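Long-range contacts in lipase (Photobacterium sp. M37, PDB 2ORY), which probably hydrolyses the ester bonds of triacylglycerols, as a cold-adapted, class 3 lipase of the alpha/beta-hydrolase fold: residues G208-N213 against Y283-A288; L123-S128 against A214-Y219; T203-G208 against C228-N233; D99-D104 against D236-A241; L183-K188 against D221-D226. All blocks are in the same frame, centred on the assembly; numbering follows the deposited sequence.

Interaction 1: residues G208-N213 against Y283-A288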
# COMPACT_ATOMS: atom_id res chain seq x y z
N GLY A 208 1.66 -0.78 5.69
CA GLY A 208 2.28 -1.85 4.93
C GLY A 208 3.18 -2.79 5.69
O GLY A 208 3.84 -2.39 6.67
N PRO A 209 3.19 -4.07 5.30
CA PRO A 209 4.05 -5.04 5.97
C PRO A 209 5.45 -4.86 5.35
O PRO A 209 5.59 -4.08 4.41
CB PRO A 209 3.43 -6.37 5.60
CG PRO A 209 2.93 -6.12 4.18
CD PRO A 209 2.33 -4.72 4.29
N THR A 210 6.45 -5.57 5.86
CA THR A 210 7.81 -5.49 5.36
C THR A 210 7.96 -6.11 3.98
O THR A 210 7.65 -7.29 3.79
CB THR A 210 8.82 -6.22 6.28
OG1 THR A 210 8.39 -7.57 6.48
CG2 THR A 210 8.95 -5.53 7.66
N ALA A 211 8.44 -5.33 3.02
CA ALA A 211 8.64 -5.85 1.68
C ALA A 211 9.90 -6.70 1.59
O ALA A 211 9.91 -7.69 0.87
CB ALA A 211 8.74 -4.71 0.67
N GLY A 212 10.96 -6.34 2.31
CA GLY A 212 12.21 -7.09 2.22
C GLY A 212 13.07 -7.13 3.47
O GLY A 212 12.58 -6.88 4.57
N ASN A 213 14.36 -7.44 3.31
CA ASN A 213 15.26 -7.56 4.47
C ASN A 213 15.90 -6.26 4.93
O ASN A 213 15.74 -5.21 4.30
CB ASN A 213 16.34 -8.62 4.23
CG ASN A 213 17.30 -8.26 3.09
OD1 ASN A 213 17.37 -7.10 2.65
ND2 ASN A 213 18.05 -9.24 2.63
N TYR A 283 13.81 -9.80 8.08
CA TYR A 283 12.79 -8.91 7.53
C TYR A 283 12.76 -7.66 8.39
O TYR A 283 12.78 -7.75 9.62
CB TYR A 283 11.41 -9.60 7.54
CG TYR A 283 11.11 -10.40 6.28
CD1 TYR A 283 11.09 -11.79 6.29
CD2 TYR A 283 10.86 -9.75 5.06
CE1 TYR A 283 10.83 -12.51 5.13
CE2 TYR A 283 10.61 -10.46 3.89
CZ TYR A 283 10.59 -11.84 3.94
OH TYR A 283 10.33 -12.54 2.80
N LYS A 284 12.70 -6.50 7.76
CA LYS A 284 12.70 -5.24 8.51
C LYS A 284 11.94 -4.12 7.82
O LYS A 284 11.97 -3.98 6.59
CB LYS A 284 14.13 -4.77 8.78
CG LYS A 284 14.17 -3.56 9.72
CD LYS A 284 15.56 -3.17 10.15
CE LYS A 284 16.22 -2.23 9.16
NZ LYS A 284 17.47 -1.60 9.71
N GLN A 285 11.29 -3.30 8.62
CA GLN A 285 10.48 -2.19 8.15
C GLN A 285 11.39 -1.10 7.59
O GLN A 285 12.52 -0.94 8.07
CB GLN A 285 9.70 -1.66 9.34
CG GLN A 285 8.24 -1.25 9.17
CD GLN A 285 7.51 -1.85 7.99
OE1 GLN A 285 7.79 -1.52 6.84
NE2 GLN A 285 6.52 -2.72 8.27
N ILE A 286 10.91 -0.38 6.57
CA ILE A 286 11.63 0.75 5.99
C ILE A 286 11.26 1.85 6.97
O ILE A 286 10.19 1.79 7.57
CB ILE A 286 11.09 1.13 4.58
CG1 ILE A 286 9.56 1.29 4.64
CG2 ILE A 286 11.51 0.09 3.54
CD1 ILE A 286 8.92 1.69 3.31
N LYS A 287 12.13 2.85 7.13
CA LYS A 287 11.88 3.92 8.11
C LYS A 287 11.34 3.25 9.38
O LYS A 287 10.29 3.60 9.90
CB LYS A 287 10.87 4.94 7.57
CG LYS A 287 11.20 5.48 6.16
CD LYS A 287 12.57 6.18 6.06
CE LYS A 287 12.67 7.38 6.99
NZ LYS A 287 11.75 8.48 6.60
N ALA A 288 12.08 2.27 9.86
CA ALA A 288 11.69 1.53 11.05
C ALA A 288 11.64 2.33 12.36
O ALA A 288 11.01 1.91 13.32
CB ALA A 288 12.62 0.33 11.23
O HOH W 1 6.62 -1.46 4.62
O HOH W 2 11.19 -3.85 3.96
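Lys284 N donates to Gly212 O at 3.2 Å, nearly straight at the hydrogen (168°) and in the carbonyl plane. This bond accompanies a single beta bridge between Asn213 and Tyr283. The same oxygen takes a CA-H...O contact from Tyr283 CA, so two donors of the 283-288 loop converge on one carbonyl. Further along, the Gln285 amide turns toward the start of the 208-213 loop: its chain is bent at chi2 (22°), and NE2 makes a weak, strongly angled bond to Gly208 O at 3.1 Å. NE2 also donates to Pro239 O.

Two waters extend the polar network. One donates to both Pro209 O and Gln285 OE1, joining amide and backbone; the other accepts from Gly212 N and donates to Lys284 O at 2.7 Å, lying beside the direct Lys284-Gly212 bond.

Packing centres on Thr210, whose methyl CG2 presses on the peptide between Lys284 and Gln285, 3.3 Å from Lys284 C. With chi1 at 54° its OG1 faces the Tyr283 ring obliquely, 3.6 Å from CD2, while bonding to Trp242 N. Ala211 O lies at the edge of that ring, near its plane, and the phenol OH bonds to Val107 O. Lys284 sends its ammonium away, to a salt bridge with Asp218.

The 208-213 loop follows strand 199-206 and leads into helix 214-224, with Asn213 as the N-cap, its OD1 accepting from Phe216 N. The arrangement is thus a buried loop-to-loop junction at the strand-to-helix connection of an alpha/beta-hydrolase fold, near the presumed catalytic triad.

Interaction 2: residues L123-S128 against A214-Y219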
# COMPACT_ATOMS: atom_id res chain seq x y z
N LEU A 123 20.85 -7.17 -0.54
CA LEU A 123 19.49 -6.66 -0.58
C LEU A 123 18.57 -7.70 -1.16
O LEU A 123 18.79 -8.18 -2.26
CB LEU A 123 19.40 -5.40 -1.45
CG LEU A 123 20.13 -4.15 -1.01
CD1 LEU A 123 21.61 -4.44 -0.84
CD2 LEU A 123 19.90 -3.05 -2.04
N LYS A 124 17.53 -8.03 -0.42
CA LYS A 124 16.56 -9.02 -0.86
C LYS A 124 15.14 -8.65 -0.47
O LYS A 124 14.89 -8.05 0.58
CB LYS A 124 16.90 -10.40 -0.29
CG LYS A 124 18.14 -11.03 -0.89
CD LYS A 124 18.37 -12.44 -0.34
CE LYS A 124 19.64 -13.06 -0.92
NZ LYS A 124 19.94 -14.40 -0.33
N ILE A 125 14.22 -9.01 -1.35
CA ILE A 125 12.81 -8.78 -1.12
C ILE A 125 12.11 -10.14 -1.16
O ILE A 125 12.62 -11.10 -1.74
CB ILE A 125 12.21 -7.86 -2.20
CG1 ILE A 125 12.49 -8.43 -3.59
CG2 ILE A 125 12.79 -6.47 -2.06
CD1 ILE A 125 11.84 -7.64 -4.70
N SER A 126 10.95 -10.24 -0.53
CA SER A 126 10.22 -11.50 -0.54
C SER A 126 9.75 -11.74 -1.98
O SER A 126 9.57 -10.79 -2.73
CB SER A 126 8.98 -11.40 0.35
OG SER A 126 8.06 -10.49 -0.23
N GLU A 127 9.55 -13.00 -2.35
CA GLU A 127 9.05 -13.30 -3.67
C GLU A 127 7.66 -12.73 -3.75
O GLU A 127 7.19 -12.31 -4.81
CB GLU A 127 9.00 -14.82 -3.91
CG GLU A 127 10.35 -15.50 -3.94
CD GLU A 127 10.26 -16.90 -4.53
OE1 GLU A 127 9.24 -17.58 -4.29
OE2 GLU A 127 11.21 -17.32 -5.23
N SER A 128 6.99 -12.71 -2.61
CA SER A 128 5.65 -12.17 -2.49
C SER A 128 5.60 -10.75 -3.07
O SER A 128 4.80 -10.47 -3.98
CB SER A 128 5.26 -12.14 -1.01
OG SER A 128 3.90 -11.82 -0.86
N ALA A 214 16.63 -6.34 6.05
CA ALA A 214 17.30 -5.17 6.63
C ALA A 214 18.15 -4.40 5.62
O ALA A 214 18.03 -3.18 5.52
CB ALA A 214 18.16 -5.59 7.83
N ASP A 215 19.00 -5.12 4.88
CA ASP A 215 19.84 -4.49 3.87
C ASP A 215 19.02 -3.78 2.79
O ASP A 215 19.44 -2.74 2.29
CB ASP A 215 20.77 -5.53 3.21
CG ASP A 215 21.96 -5.91 4.10
OD1 ASP A 215 22.12 -5.29 5.17
OD2 ASP A 215 22.73 -6.83 3.73
N PHE A 216 17.86 -4.33 2.43
CA PHE A 216 16.98 -3.71 1.43
C PHE A 216 16.39 -2.44 2.04
O PHE A 216 16.39 -1.38 1.42
CB PHE A 216 15.83 -4.65 1.03
CG PHE A 216 14.72 -3.96 0.25
CD1 PHE A 216 14.82 -3.81 -1.13
CD2 PHE A 216 13.60 -3.44 0.91
CE1 PHE A 216 13.81 -3.16 -1.85
CE2 PHE A 216 12.59 -2.79 0.20
CZ PHE A 216 12.69 -2.65 -1.18
N ALA A 217 15.86 -2.60 3.25
CA ALA A 217 15.26 -1.50 4.00
C ALA A 217 16.26 -0.38 4.27
O ALA A 217 15.92 0.80 4.17
CB ALA A 217 14.68 -2.02 5.33
N ASP A 218 17.49 -0.73 4.63
CA ASP A 218 18.51 0.30 4.87
C ASP A 218 18.86 1.02 3.55
O ASP A 218 19.05 2.24 3.52
CB ASP A 218 19.76 -0.31 5.51
CG ASP A 218 19.57 -0.67 6.98
OD1 ASP A 218 18.67 -0.08 7.63
OD2 ASP A 218 20.32 -1.53 7.48
N TYR A 219 18.95 0.28 2.46
CA TYR A 219 19.24 0.93 1.20
C TYR A 219 18.08 1.88 0.88
O TYR A 219 18.29 3.03 0.49
CB TYR A 219 19.39 -0.10 0.09
CG TYR A 219 19.51 0.54 -1.26
CD1 TYR A 219 20.64 1.29 -1.61
CD2 TYR A 219 18.50 0.41 -2.21
CE1 TYR A 219 20.75 1.90 -2.86
CE2 TYR A 219 18.59 1.01 -3.46
CZ TYR A 219 19.71 1.75 -3.77
OH TYR A 219 19.79 2.37 -5.00
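Leu123 lays its branched end over the first turns of helix 214-224, CD2 resting 3.7 Å from Tyr219 CB and about as close to CG and CD2 of that ring. The contact sets the start of strand 124-126, and the residue before it, against helix 214-224; the strand belongs to a two-stranded antiparallel sheet, the helix to the alpha/beta-hydrolase fold. Leu123 CG meets the backbone as well, 3.7 Å from Asp215 O, and its CB faces Phe216 CB. The Asp215 carboxylate turns to the chain just before Leu123, where OD2 accepts from Ile122 N, tying the helix start to the residues that lead into the strand. Tyr219 OH is held elsewhere, by Asp189.

Phe216 forms the second half of the contact. Its CB lies 3.6 Å from Lys124 O, and a chi1 of 167°, placing CG opposite the backbone N, carries the ring beside Ile125, where it also meets Trp113 edge-to-face and touches Leu185 of helix 175-189. Ile125 CG2 makes a CH-pi contact over one face of the Phe216 ring, 3.7 Å from its centroid and 22° off the normal, displaced toward the rim carbons CD1 and CE1.

Interaction 3: residues T203-G208 against C228-N233; sequences TIPFAG and CTRIAN
The mixed alpha/beta-hydrolase sheet is continued past strand 199-206 by an extended segment, 228-231, which runs alongside in the same direction (22° apart) with single beta bridges at Thr203-Cys228 and Phe206-Ile231. The bonds follow the pattern of parallel strands, broken at Pro205. Thr229 N donates to Thr203 O at 3.1 Å, Ile231 N to Pro205 O at 3.2 Å from a position tilted 23° out of the carbonyl plane, and Ala207 N to Ile231 O at 2.9 Å. CA-H...O contacts support them, the shortest from Cys228 CA to Thr203 O.

One face carries Ile204, Phe206, Thr229 and Ile231. The Phe206 ring and the Ile231 side chain run alongside each other in one direction; CD1 of Ile231 comes obliquely to 3.5 Å from Phe206 CE2. Ile231 CD1 also meets Ile204 CG2 at 4.0 Å, and Met9 and Leu10 of helix 5-15 continue this layer. Toward helix 175-189, Thr203 CG2 rests on Cys228 CB, and the Pro205 ring packs against both Cys228 SG and Arg230 CG, crossing the arginine chain at about a right angle.

The Arg230 chain is bent at chi2 and chi3, which brings NH1 to a water lying in the guanidinium plane; that water donates to Gly208 O. NH2 bonds to Lys287 O.

The methyl of Ala207 touches His312 and Asp236 of the presumed triad. Pro205 has no N-H for Thr229 O, which meets its CD at 3.4 Å and the CA-H of Ile204 instead; the bonds at Thr203 O, Pro205 O and Ala207 N hold the two segments in step on both sides of that break.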
# COMPACT_ATOMS: atom_id res chain seq x y z
N THR A 203 7.25 9.00 -1.56
CA THR A 203 6.24 8.00 -1.31
C THR A 203 5.70 8.07 0.11
O THR A 203 6.45 8.28 1.07
CB THR A 203 6.78 6.57 -1.58
OG1 THR A 203 5.76 5.61 -1.31
CG2 THR A 203 7.99 6.28 -0.70
N ILE A 204 4.38 7.91 0.23
CA ILE A 204 3.71 7.90 1.52
C ILE A 204 2.90 6.61 1.60
O ILE A 204 1.73 6.56 1.22
CB ILE A 204 2.78 9.14 1.70
CG1 ILE A 204 3.63 10.41 1.67
CG2 ILE A 204 2.07 9.10 3.06
CD1 ILE A 204 2.82 11.70 1.88
N PRO A 205 3.53 5.53 2.06
CA PRO A 205 2.87 4.22 2.19
C PRO A 205 2.23 4.02 3.55
O PRO A 205 2.87 4.22 4.57
CB PRO A 205 4.01 3.25 1.96
CG PRO A 205 5.15 3.96 2.66
CD PRO A 205 4.98 5.42 2.29
N PHE A 206 0.96 3.60 3.55
CA PHE A 206 0.22 3.36 4.79
C PHE A 206 0.08 1.88 5.11
O PHE A 206 -0.03 1.05 4.21
CB PHE A 206 -1.21 3.93 4.71
CG PHE A 206 -1.28 5.42 4.48
CD1 PHE A 206 -1.14 5.95 3.19
CD2 PHE A 206 -1.47 6.29 5.54
CE1 PHE A 206 -1.18 7.33 2.98
CE2 PHE A 206 -1.51 7.67 5.34
CZ PHE A 206 -1.36 8.19 4.05
N ALA A 207 0.09 1.57 6.41
CA ALA A 207 -0.19 0.22 6.89
C ALA A 207 0.44 -0.95 6.15
O ALA A 207 -0.17 -2.02 6.02
CB ALA A 207 -1.70 0.05 6.91
N GLY A 208 1.66 -0.78 5.69
CA GLY A 208 2.28 -1.85 4.93
C GLY A 208 3.18 -2.79 5.69
O GLY A 208 3.84 -2.39 6.67
N CYS A 228 10.22 9.79 2.04
CA CYS A 228 9.29 8.72 2.41
C CYS A 228 8.73 8.95 3.81
O CYS A 228 9.49 9.12 4.78
CB CYS A 228 9.93 7.31 2.37
SG CYS A 228 8.83 5.97 3.07
N THR A 229 7.41 8.97 3.90
CA THR A 229 6.74 9.12 5.19
C THR A 229 5.93 7.84 5.39
O THR A 229 4.88 7.67 4.79
CB THR A 229 5.79 10.34 5.20
OG1 THR A 229 6.56 11.53 5.00
CG2 THR A 229 5.04 10.44 6.55
N ARG A 230 6.42 6.95 6.24
CA ARG A 230 5.76 5.67 6.52
C ARG A 230 4.74 5.85 7.64
O ARG A 230 5.11 6.13 8.78
CB ARG A 230 6.81 4.63 6.94
CG ARG A 230 6.67 3.27 6.28
CD ARG A 230 6.44 2.19 7.28
NE ARG A 230 7.42 2.17 8.36
CZ ARG A 230 7.24 1.52 9.50
NH1 ARG A 230 6.12 0.84 9.71
NH2 ARG A 230 8.17 1.57 10.45
N ILE A 231 3.47 5.68 7.31
CA ILE A 231 2.42 5.86 8.31
C ILE A 231 1.80 4.54 8.74
O ILE A 231 1.20 3.83 7.94
CB ILE A 231 1.35 6.85 7.76
CG1 ILE A 231 2.03 8.21 7.46
CG2 ILE A 231 0.22 7.03 8.78
CD1 ILE A 231 1.12 9.30 6.92
N ALA A 232 1.99 4.21 10.02
CA ALA A 232 1.46 2.98 10.61
C ALA A 232 0.75 3.26 11.93
O ALA A 232 1.22 4.06 12.75
CB ALA A 232 2.55 1.99 10.85
N ASN A 233 -0.38 2.59 12.12
CA ASN A 233 -1.19 2.68 13.34
C ASN A 233 -0.53 1.69 14.31
O ASN A 233 -0.25 0.55 13.94
CB ASN A 233 -2.64 2.29 12.99
CG ASN A 233 -3.53 2.03 14.22
OD1 ASN A 233 -3.10 2.16 15.37
ND2 ASN A 233 -4.78 1.65 13.97
O HOH W 3 4.02 0.43 7.59

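Interaction 4: residues D99-D104 against D236-A241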
# COMPACT_ATOMS: atom_id res chain seq x y z
N ASP A 99 -6.11 -14.19 6.12
CA ASP A 99 -6.04 -14.93 4.87
C ASP A 99 -4.95 -14.45 3.92
O ASP A 99 -4.12 -15.26 3.51
CB ASP A 99 -7.39 -14.92 4.15
CG ASP A 99 -8.48 -15.69 4.92
OD1 ASP A 99 -8.19 -16.19 6.02
OD2 ASP A 99 -9.62 -15.78 4.43
N TRP A 100 -4.94 -13.16 3.56
CA TRP A 100 -3.93 -12.67 2.63
C TRP A 100 -2.56 -12.38 3.24
O TRP A 100 -1.56 -12.37 2.53
CB TRP A 100 -4.42 -11.44 1.85
CG TRP A 100 -4.66 -10.22 2.68
CD1 TRP A 100 -5.84 -9.82 3.22
CD2 TRP A 100 -3.67 -9.26 3.11
NE1 TRP A 100 -5.66 -8.68 3.97
CE2 TRP A 100 -4.34 -8.31 3.92
CE3 TRP A 100 -2.29 -9.11 2.89
CZ2 TRP A 100 -3.67 -7.22 4.51
CZ3 TRP A 100 -1.63 -8.03 3.48
CH2 TRP A 100 -2.32 -7.10 4.28
N LEU A 101 -2.50 -12.16 4.55
CA LEU A 101 -1.22 -11.88 5.21
C LEU A 101 -0.64 -13.11 5.95
O LEU A 101 0.44 -13.59 5.60
CB LEU A 101 -1.38 -10.70 6.19
CG LEU A 101 -0.12 -10.35 6.98
CD1 LEU A 101 0.92 -9.76 6.03
CD2 LEU A 101 -0.44 -9.37 8.10
N PHE A 102 -1.34 -13.63 6.95
CA PHE A 102 -0.83 -14.79 7.68
C PHE A 102 -0.57 -16.04 6.81
O PHE A 102 0.35 -16.79 7.07
CB PHE A 102 -1.80 -15.20 8.80
CG PHE A 102 -1.88 -14.23 9.94
CD1 PHE A 102 -1.27 -12.98 9.87
CD2 PHE A 102 -2.58 -14.57 11.10
CE1 PHE A 102 -1.36 -12.09 10.93
CE2 PHE A 102 -2.67 -13.69 12.16
CZ PHE A 102 -2.05 -12.44 12.08
N ASN A 103 -1.40 -16.27 5.80
CA ASN A 103 -1.20 -17.45 4.96
C ASN A 103 -0.32 -17.24 3.72
O ASN A 103 -0.38 -18.01 2.77
CB ASN A 103 -2.56 -18.01 4.53
CG ASN A 103 -3.27 -18.72 5.66
OD1 ASN A 103 -3.14 -19.93 5.83
ND2 ASN A 103 -4.01 -17.95 6.45
N ASP A 104 0.51 -16.20 3.74
CA ASP A 104 1.39 -15.92 2.61
C ASP A 104 2.62 -16.85 2.54
O ASP A 104 3.59 -16.68 3.27
CB ASP A 104 1.86 -14.47 2.70
CG ASP A 104 2.57 -14.00 1.45
OD1 ASP A 104 2.88 -12.79 1.37
OD2 ASP A 104 2.84 -14.84 0.56
N ASP A 236 -2.39 -1.60 14.54
CA ASP A 236 -2.66 -2.31 13.30
C ASP A 236 -1.62 -3.42 13.24
O ASP A 236 -0.42 -3.15 13.25
CB ASP A 236 -2.50 -1.36 12.10
CG ASP A 236 -2.68 -2.06 10.76
OD1 ASP A 236 -3.11 -3.23 10.73
OD2 ASP A 236 -2.40 -1.43 9.72
N ILE A 237 -2.07 -4.67 13.17
CA ILE A 237 -1.14 -5.80 13.12
C ILE A 237 -0.35 -5.96 11.81
O ILE A 237 0.77 -6.45 11.82
CB ILE A 237 -1.84 -7.17 13.41
CG1 ILE A 237 -2.89 -7.44 12.34
CG2 ILE A 237 -2.46 -7.19 14.80
CD1 ILE A 237 -3.60 -8.75 12.51
N VAL A 238 -0.91 -5.52 10.69
CA VAL A 238 -0.24 -5.69 9.39
C VAL A 238 1.22 -5.26 9.31
O VAL A 238 2.07 -6.03 8.85
CB VAL A 238 -1.04 -5.00 8.31
CG1 VAL A 238 -0.29 -5.02 6.97
CG2 VAL A 238 -2.37 -5.70 8.20
N PRO A 239 1.54 -4.03 9.73
CA PRO A 239 2.93 -3.58 9.68
C PRO A 239 3.84 -4.43 10.56
O PRO A 239 5.05 -4.32 10.46
CB PRO A 239 2.86 -2.15 10.21
CG PRO A 239 1.54 -1.71 9.76
CD PRO A 239 0.67 -2.90 10.08
N TYR A 240 3.25 -5.26 11.43
CA TYR A 240 4.05 -6.10 12.33
C TYR A 240 4.67 -7.34 11.69
O TYR A 240 5.37 -8.10 12.37
CB TYR A 240 3.24 -6.55 13.55
CG TYR A 240 3.05 -5.48 14.62
CD1 TYR A 240 2.16 -4.42 14.41
CD2 TYR A 240 3.72 -5.56 15.84
CE1 TYR A 240 1.95 -3.46 15.39
CE2 TYR A 240 3.51 -4.59 16.84
CZ TYR A 240 2.62 -3.55 16.61
OH TYR A 240 2.39 -2.58 17.56
N ALA A 241 4.40 -7.56 10.41
CA ALA A 241 4.96 -8.69 9.67
C ALA A 241 5.95 -8.08 8.68
O ALA A 241 5.69 -6.99 8.14
CB ALA A 241 3.87 -9.43 8.93
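With chi1 of 178° Leu101 swings CG to the far side of its backbone N, so that both methyls extend into the 236-241 turn: CD2 settles 3.9 Å from Val238 CA, and CD1 reaches Ala241 CB at 4.1 Å. Trp100 instead places CG between its backbone N and carbonyl carbon (chi1 66°), turning the six-membered part of its indole toward Val238. Trp100 CH2 meets Val238 CG1 at 4.0 Å, edge-on and near the ring plane, the two side chains crossing at about a right angle. Val238 thus divides its methyls, CG1 facing the indole edge and CG2 lying between Trp100 and Leu101. Phe102 reaches the other end of the turn, where its ring atom CZ meets Ile237 CD1 at 4.0 Å.

Helix 97-102 supplies these three consecutive side chains from a wider, pi-type turn, and they meet a short 3-10 segment, 238-240, that follows the presumed acid of an alpha/beta-hydrolase triad. Asp236 forms an Asx turn there: Val238 N donates to OD1 at 3.2 Å, from well above the carboxylate plane (64° out of it). Its other oxygen, OD2, accepts from His312 ND1 and from Tyr316 OH. The Asx turn and the presumed triad bond therefore use different oxygens of one carboxylate, which should limit its rotation.

Trp100 also touches Ser174, the presumed nucleophile, and His312, and Val238 touches His312 as well. Phe102 continues onto Leu270, Ile271 and Met274 of helix 265-278, while Ile237 packs on Tyr304 and Ala308 of helix 304-319.

Interaction 5: residues L183-K188 against D221-D226; sequences LALWLK and DDCLGD
Leu185 CD1 is the meeting point of the packed side of this contact, lying 3.9 Å from Cys223 CB and 4.0 Å from Leu224 CD1. Its chi1 of -177° points the branch toward helix 214-224, and one methyl serves two successive residues of the opposite helix. Leu185 and Leu224 approach obliquely, methyl against methyl. The other Leu224 methyl, CD2, turns toward Ala184 CB at 4.5 Å, a looser touch than those around Leu185. Cys223 SG stands 4.2 Å from Leu185 CD1, a little farther than its own CB.

The partly exposed side is different in kind. Lys188 bends at chi2 (-81°) and then extends, carrying its aliphatic chain along this side toward the end of helix 214-224. There NZ lies 3.7 Å from Cys223 O, and CE is about equally near. At that distance the ammonium may feel the partial negative charge of carbonyls at a helix C-terminus, but the link is loose. Gly225 is the first residue to leave helical angles, with phi 42°; its N still bonds to Asp221 O.

The nearest CA atoms, of Leu185 and Cys223, are 7.7 Å apart, close enough for the leucine methyls, Ala184 and Cys223 to meet directly. Beneath the contact lies strand 199-206: Ala184 and Leu224 both rest on Thr203, and Ala184 also on Ile201. Leu185 continues along helix 214-224 onto Phe216, Tyr219 and Phe220, so the two helices lie together over strand 199-206.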
# COMPACT_ATOMS: atom_id res chain seq x y z
N LEU A 183 7.70 0.19 -5.33
CA LEU A 183 7.66 0.67 -6.71
C LEU A 183 8.43 1.98 -6.84
O LEU A 183 9.17 2.16 -7.81
CB LEU A 183 6.21 0.88 -7.20
CG LEU A 183 6.12 1.27 -8.69
CD1 LEU A 183 4.98 0.56 -9.39
CD2 LEU A 183 5.91 2.76 -8.80
N ALA A 184 8.26 2.87 -5.86
CA ALA A 184 8.95 4.16 -5.85
C ALA A 184 10.47 3.97 -5.90
O ALA A 184 11.16 4.69 -6.60
CB ALA A 184 8.57 4.95 -4.60
N LEU A 185 10.98 2.99 -5.15
CA LEU A 185 12.42 2.73 -5.16
C LEU A 185 12.86 2.23 -6.53
O LEU A 185 13.95 2.57 -6.99
CB LEU A 185 12.82 1.69 -4.10
CG LEU A 185 14.34 1.40 -3.98
CD1 LEU A 185 15.09 2.69 -3.63
CD2 LEU A 185 14.61 0.36 -2.91
N TRP A 186 12.02 1.44 -7.19
CA TRP A 186 12.38 0.93 -8.50
C TRP A 186 12.51 2.09 -9.49
O TRP A 186 13.44 2.12 -10.29
CB TRP A 186 11.34 -0.07 -9.00
CG TRP A 186 11.34 -0.25 -10.49
CD1 TRP A 186 12.36 -0.74 -11.26
CD2 TRP A 186 10.26 0.03 -11.38
NE1 TRP A 186 11.97 -0.79 -12.57
CE2 TRP A 186 10.69 -0.32 -12.68
CE3 TRP A 186 8.96 0.53 -11.20
CZ2 TRP A 186 9.87 -0.18 -13.80
CZ3 TRP A 186 8.15 0.66 -12.32
CH2 TRP A 186 8.61 0.30 -13.60
N LEU A 187 11.57 3.04 -9.43
CA LEU A 187 11.59 4.21 -10.30
C LEU A 187 12.85 5.02 -10.02
O LEU A 187 13.50 5.51 -10.94
CB LEU A 187 10.33 5.06 -10.08
CG LEU A 187 9.02 4.42 -10.54
CD1 LEU A 187 7.81 5.32 -10.26
CD2 LEU A 187 9.14 4.19 -12.02
N LYS A 188 13.17 5.17 -8.74
CA LYS A 188 14.37 5.87 -8.29
C LYS A 188 15.62 5.20 -8.89
O LYS A 188 16.47 5.86 -9.50
CB LYS A 188 14.47 5.79 -6.77
CG LYS A 188 14.02 7.02 -6.01
CD LYS A 188 15.11 8.07 -6.00
CE LYS A 188 14.83 9.13 -4.95
NZ LYS A 188 15.93 10.13 -4.88
N ASP A 221 16.03 3.46 2.87
CA ASP A 221 16.11 4.64 3.73
C ASP A 221 17.12 5.65 3.21
O ASP A 221 16.84 6.84 3.09
CB ASP A 221 16.48 4.23 5.16
CG ASP A 221 15.32 3.56 5.88
OD1 ASP A 221 14.22 3.49 5.29
OD2 ASP A 221 15.52 3.11 7.04
N ASP A 222 18.31 5.14 2.91
CA ASP A 222 19.37 5.99 2.40
C ASP A 222 18.98 6.64 1.07
O ASP A 222 19.45 7.73 0.75
CB ASP A 222 20.66 5.17 2.24
CG ASP A 222 21.86 6.03 1.93
OD1 ASP A 222 22.22 6.17 0.74
OD2 ASP A 222 22.43 6.58 2.89
N CYS A 223 18.09 5.99 0.31
CA CYS A 223 17.66 6.54 -0.98
C CYS A 223 16.51 7.53 -0.94
O CYS A 223 16.54 8.52 -1.66
CB CYS A 223 17.28 5.42 -1.94
SG CYS A 223 18.67 4.52 -2.53
N LEU A 224 15.48 7.25 -0.15
CA LEU A 224 14.35 8.18 -0.05
C LEU A 224 14.45 9.13 1.11
O LEU A 224 13.89 10.24 1.06
CB LEU A 224 13.02 7.44 0.03
CG LEU A 224 12.61 6.90 -1.33
CD1 LEU A 224 13.28 5.56 -1.55
CD2 LEU A 224 11.12 6.78 -1.40
N GLY A 225 15.15 8.71 2.16
CA GLY A 225 15.30 9.55 3.33
C GLY A 225 14.01 10.24 3.70
O GLY A 225 13.04 9.59 4.08
N ASP A 226 13.99 11.56 3.58
CA ASP A 226 12.81 12.35 3.93
C ASP A 226 11.69 12.24 2.92
O ASP A 226 10.54 12.54 3.24
CB ASP A 226 13.16 13.84 4.08
CG ASP A 226 13.95 14.12 5.34
OD1 ASP A 226 13.54 13.66 6.43
OD2 ASP A 226 14.98 14.81 5.23

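Helix 214-224 joins interactions 2 and 5, whose centres are 12 Å apart; Leu185 reaches from one to the other. Interaction 1, in the loop that joins strand 199-206 to this helix, lies 8 Å from interaction 2 (centre to centre), and a probable hydrogen bond from Asn213 N to Lys124 O (2.8 Å) joins them. Gly208 belongs to both interactions 1 and 3, and Arg230 of interaction 3 binds the 283-288 loop. Interaction 4 holds the presumed triad acid and touches interaction 3 where Ala207 CB meets Asp236 OD2 at 3.3 Å. Interaction 5 lies farthest from interaction 4, centres about 23 Å apart with nearest atoms about 13 Å.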